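Local coordinates for F-BAR domain only protein 1 (Danio rerio, PDB 5JP2) that may act in an early step of clathrin-mediated endocytosis, its mu homology domain binding an Eps15 peptide, at residues 22-27 and 44-49; 73-78 and 255-260. All coordinates share one frame; numbering follows the deposited sequence.

From the N terminus, the chain runs out along strand 17-31 and returns along strand 39-52; contact 1 closes this short hairpin loop by pairing 22-27 with 44-49 within the large mixed sheet. Only afterwards does contact 2 open: the end of strand 69-73 and the loop beyond it wait for 255-260, with 176 residues intervening, to complete an edge of a four-stranded antiparallel sheet. The two loops therefore lie in series, neither nested nor crossed. In space they meet, since I23 packs on L257 and E25 probably hydrogen-bonds S255, so a local hairpin and a long-range closure are joined where the two sheets face one another.

Contact 1. Residues 22-27 and 44-49; sequences AITEYI and TGDLTM
A22 and T48 open a run of antiparallel pairing in which A22, T24 and Y26 form hydrogen-bonded pairs with T48, D46 and T44. Each pair exchanges two backbone bonds, six in all; A22 N reaches T48 O at 2.8 Å, and T48 N returns to A22 O at 2.9 Å. The strands run at 168° to one another. At the non-hydrogen-bonded pair E25-G45 the CA atoms come to 4.2 Å. G45 CA lies 3.1 Å from T24 O in a CA-H...O contact, and E25 CG rests against it.

The apolar side-chain contact of I23 and L47 lies on the face that also carries E25. L47 CD1 meets I23 CG1 at 3.9 Å, the two side chains crossing obliquely. Y133 hydrogen-bonds E25 OE2, and S255 probably does.

The opposite face, with A22, T24, Y26, T44, D46 and T48, carries the polar network. D46 CG stands anti to its own backbone N (chi1 161°), where OD1 accepts T48 OG1 at 2.9 Å through its syn lone pair; OD2 forms a salt bridge with K132. T24 OG1 hydrogen-bonds R274 NE. A water lies among A22 O, T24 OG1 and D46 OD1, but two implausibly short distances leave its place doubtful.

The bound Eps15 peptide packs an aromatic side chain on T24 and apolar ones on A22 and T48. The principle illustrated is a division of labour: backbone bonds set the hairpin, one face is buried within the domain, and the other meets the peptide beside a carboxylate that T48 and K132 probably help to position.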
# COMPACT_ATOMS: atom_id res chain seq x y z
N ALA B 22 8.55 -6.85 4.28
CA ALA B 22 7.96 -5.63 3.76
C ALA B 22 6.55 -5.93 3.29
O ALA B 22 6.34 -6.85 2.50
CB ALA B 22 8.77 -5.01 2.62
N ILE B 23 5.60 -5.14 3.78
CA ILE B 23 4.19 -5.25 3.44
C ILE B 23 3.86 -4.02 2.63
O ILE B 23 3.97 -2.90 3.13
CB ILE B 23 3.32 -5.35 4.70
CG1 ILE B 23 3.64 -6.61 5.49
CG2 ILE B 23 1.87 -5.33 4.35
CD1 ILE B 23 2.88 -6.71 6.78
N THR B 24 3.47 -4.22 1.37
CA THR B 24 3.17 -3.14 0.43
C THR B 24 1.73 -3.29 -0.04
O THR B 24 1.33 -4.37 -0.45
CB THR B 24 4.12 -3.19 -0.75
OG1 THR B 24 5.46 -3.18 -0.25
CG2 THR B 24 3.93 -2.01 -1.63
N GLU B 25 0.96 -2.22 0.03
CA GLU B 25 -0.46 -2.29 -0.31
C GLU B 25 -0.86 -1.13 -1.21
O GLU B 25 -0.47 0.00 -0.97
CB GLU B 25 -1.32 -2.32 0.95
CG GLU B 25 -1.25 -3.63 1.65
CD GLU B 25 -2.19 -3.75 2.80
OE1 GLU B 25 -2.93 -2.80 3.05
OE2 GLU B 25 -2.19 -4.79 3.46
N TYR B 26 -1.61 -1.43 -2.26
CA TYR B 26 -2.23 -0.43 -3.11
C TYR B 26 -3.75 -0.46 -2.95
O TYR B 26 -4.35 -1.52 -2.79
CB TYR B 26 -1.87 -0.62 -4.57
CG TYR B 26 -0.43 -0.36 -4.85
CD1 TYR B 26 0.01 0.91 -5.15
CD2 TYR B 26 0.49 -1.38 -4.79
CE1 TYR B 26 1.34 1.15 -5.39
CE2 TYR B 26 1.81 -1.15 -5.04
CZ TYR B 26 2.23 0.11 -5.33
OH TYR B 26 3.57 0.32 -5.58
N ILE B 27 -4.37 0.71 -2.99
CA ILE B 27 -5.80 0.79 -2.77
C ILE B 27 -6.46 1.52 -3.93
O ILE B 27 -6.05 2.61 -4.32
CB ILE B 27 -6.14 1.45 -1.42
CG1 ILE B 27 -7.66 1.45 -1.21
CG2 ILE B 27 -5.54 2.83 -1.29
CD1 ILE B 27 -8.11 1.73 0.17
N THR B 44 -4.82 -4.29 -2.81
CA THR B 44 -3.93 -5.31 -3.32
C THR B 44 -2.59 -5.23 -2.60
O THR B 44 -1.99 -4.17 -2.50
CB THR B 44 -3.73 -5.14 -4.81
OG1 THR B 44 -5.02 -5.18 -5.43
CG2 THR B 44 -2.91 -6.26 -5.33
N GLY B 45 -2.14 -6.36 -2.07
CA GLY B 45 -0.97 -6.34 -1.22
C GLY B 45 0.08 -7.33 -1.64
O GLY B 45 -0.21 -8.32 -2.32
N ASP B 46 1.30 -7.08 -1.17
CA ASP B 46 2.46 -7.91 -1.45
C ASP B 46 3.29 -8.05 -0.18
O ASP B 46 3.57 -7.07 0.50
CB ASP B 46 3.30 -7.30 -2.55
CG ASP B 46 4.70 -7.86 -2.57
OD1 ASP B 46 5.59 -7.19 -2.00
OD2 ASP B 46 4.93 -8.95 -3.13
N LEU B 47 3.70 -9.27 0.13
CA LEU B 47 4.62 -9.55 1.23
C LEU B 47 5.96 -10.00 0.69
O LEU B 47 6.05 -11.04 0.04
CB LEU B 47 4.05 -10.60 2.17
CG LEU B 47 4.94 -11.04 3.33
CD1 LEU B 47 5.25 -9.90 4.27
CD2 LEU B 47 4.28 -12.16 4.08
N THR B 48 7.00 -9.23 0.96
CA THR B 48 8.35 -9.56 0.55
C THR B 48 9.19 -9.82 1.79
O THR B 48 8.97 -9.23 2.85
CB THR B 48 8.93 -8.42 -0.30
OG1 THR B 48 8.24 -8.36 -1.54
CG2 THR B 48 10.38 -8.63 -0.58
N MET B 49 10.13 -10.75 1.69
CA MET B 49 11.08 -10.98 2.77
C MET B 49 12.49 -10.80 2.25
O MET B 49 12.81 -11.20 1.14
CB MET B 49 10.91 -12.35 3.40
CG MET B 49 11.83 -12.55 4.57
SD MET B 49 11.53 -14.03 5.50
CE MET B 49 10.01 -13.66 6.32
O HOH W 1 6.22 -5.61 -0.14

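Contact 2. Residues 73-78 and 255-260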
# COMPACT_ATOMS: atom_id res chain seq x y z
N VAL B 73 -1.09 -12.69 10.61
CA VAL B 73 -2.03 -12.40 11.68
C VAL B 73 -2.94 -11.26 11.27
O VAL B 73 -2.61 -10.46 10.39
CB VAL B 73 -1.32 -12.06 13.00
CG1 VAL B 73 -0.49 -13.22 13.47
CG2 VAL B 73 -0.45 -10.86 12.80
N ASN B 74 -4.10 -11.19 11.94
CA ASN B 74 -5.13 -10.19 11.66
C ASN B 74 -5.52 -10.21 10.18
O ASN B 74 -5.62 -9.17 9.53
CB ASN B 74 -4.70 -8.80 12.10
CG ASN B 74 -5.85 -7.81 12.11
OD1 ASN B 74 -7.01 -8.20 12.25
ND2 ASN B 74 -5.54 -6.53 11.94
N ILE B 75 -5.75 -11.41 9.65
CA ILE B 75 -6.00 -11.60 8.24
C ILE B 75 -7.48 -11.78 7.93
O ILE B 75 -7.83 -12.19 6.83
CB ILE B 75 -5.18 -12.77 7.70
CG1 ILE B 75 -5.48 -14.02 8.51
CG2 ILE B 75 -3.71 -12.44 7.79
CD1 ILE B 75 -4.92 -15.25 7.90
N SER B 76 -8.35 -11.59 8.92
CA SER B 76 -9.78 -11.70 8.69
C SER B 76 -10.27 -10.80 7.56
O SER B 76 -11.25 -11.13 6.90
CB SER B 76 -10.55 -11.40 9.96
OG SER B 76 -10.29 -10.08 10.38
N ARG B 77 -9.61 -9.67 7.32
CA ARG B 77 -10.03 -8.73 6.28
C ARG B 77 -9.53 -9.10 4.89
O ARG B 77 -9.89 -8.42 3.93
CB ARG B 77 -9.57 -7.31 6.61
CG ARG B 77 -10.35 -6.61 7.71
CD ARG B 77 -9.91 -5.16 7.82
NE ARG B 77 -10.68 -4.39 8.79
CZ ARG B 77 -10.78 -3.06 8.77
NH1 ARG B 77 -10.17 -2.36 7.82
NH2 ARG B 77 -11.50 -2.44 9.69
N VAL B 78 -8.73 -10.13 4.75
CA VAL B 78 -8.17 -10.50 3.46
C VAL B 78 -9.07 -11.52 2.79
O VAL B 78 -9.48 -12.51 3.40
CB VAL B 78 -6.74 -11.02 3.60
CG1 VAL B 78 -6.20 -11.43 2.24
CG2 VAL B 78 -5.88 -9.94 4.17
N SER B 255 -4.97 -3.17 5.09
CA SER B 255 -5.74 -4.39 5.31
C SER B 255 -5.77 -4.79 6.77
O SER B 255 -6.71 -5.45 7.21
CB SER B 255 -5.15 -5.52 4.49
OG SER B 255 -3.81 -5.77 4.85
N GLY B 256 -4.76 -4.42 7.54
CA GLY B 256 -4.62 -4.90 8.89
C GLY B 256 -3.72 -6.10 9.01
O GLY B 256 -3.35 -6.47 10.12
N LEU B 257 -3.38 -6.74 7.89
CA LEU B 257 -2.50 -7.89 7.87
C LEU B 257 -1.15 -7.55 8.49
O LEU B 257 -0.63 -6.45 8.34
CB LEU B 257 -2.32 -8.40 6.44
CG LEU B 257 -1.37 -9.56 6.16
CD1 LEU B 257 -1.87 -10.32 5.00
CD2 LEU B 257 0.02 -9.08 5.85
N ASP B 258 -0.58 -8.53 9.20
CA ASP B 258 0.74 -8.39 9.78
C ASP B 258 1.43 -9.74 9.74
O ASP B 258 0.80 -10.78 9.53
CB ASP B 258 0.64 -7.85 11.22
CG ASP B 258 1.86 -7.09 11.64
OD1 ASP B 258 2.83 -7.03 10.87
OD2 ASP B 258 1.84 -6.55 12.76
N VAL B 259 2.75 -9.74 9.94
CA VAL B 259 3.55 -10.95 9.88
C VAL B 259 4.43 -11.05 11.13
O VAL B 259 4.96 -10.05 11.61
CB VAL B 259 4.40 -10.99 8.59
CG1 VAL B 259 5.38 -9.85 8.56
CG2 VAL B 259 5.08 -12.32 8.45
N GLU B 260 4.55 -12.25 11.68
CA GLU B 260 5.45 -12.49 12.79
C GLU B 260 6.10 -13.86 12.62
O GLU B 260 5.50 -14.77 12.07
CB GLU B 260 4.74 -12.39 14.14
CG GLU B 260 3.86 -13.55 14.47
CD GLU B 260 3.00 -13.29 15.69
OE1 GLU B 260 2.82 -12.11 16.04
OE2 GLU B 260 2.51 -14.26 16.31
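D258 OD1 takes V259 N at 2.9 Å from above the carboxylate plane and forms a salt bridge with K273. V73 N donates to D258 O at 2.9 Å, and D258 N answers to V73 O, making V73-D258 an antiparallel hydrogen-bonded pair. In both bonds the donor is tilted from the carbonyl plane, by 32° in the first. Their side chains point the same way: V73 CG2 falls between the backbone N and the carbonyl carbon and touches D258 CB at 3.6 Å, while CG1, beside the backbone N (chi1 -62°), reaches the carboxylate carbon of E260, whose side chain crosses that of V73 at about a right angle.

Beyond the pair, in one of its two conformers, N74 ND2 makes a weak, bent bond to G256 O, which remains doubtful. R77 lays its aliphatic part against the neighbouring carbonyl, with CD 3.3 Å from S255 O.

L257 supplies the apolar part. CD1 meets two methyls that approach from the same side, I75 CG2 at 4.0 Å and V78 CG2 at 4.1 Å, both brought there by the type I turn I75-V78. Y133 of strand 125-137 also packs on L257.

S255 OG accepts L257 N at 3.2 Å, an ST turn. Two turns thus frame the closure: one brings two methyls to L257, the other probably links the edge strand's approach to the buried carboxylate of E25.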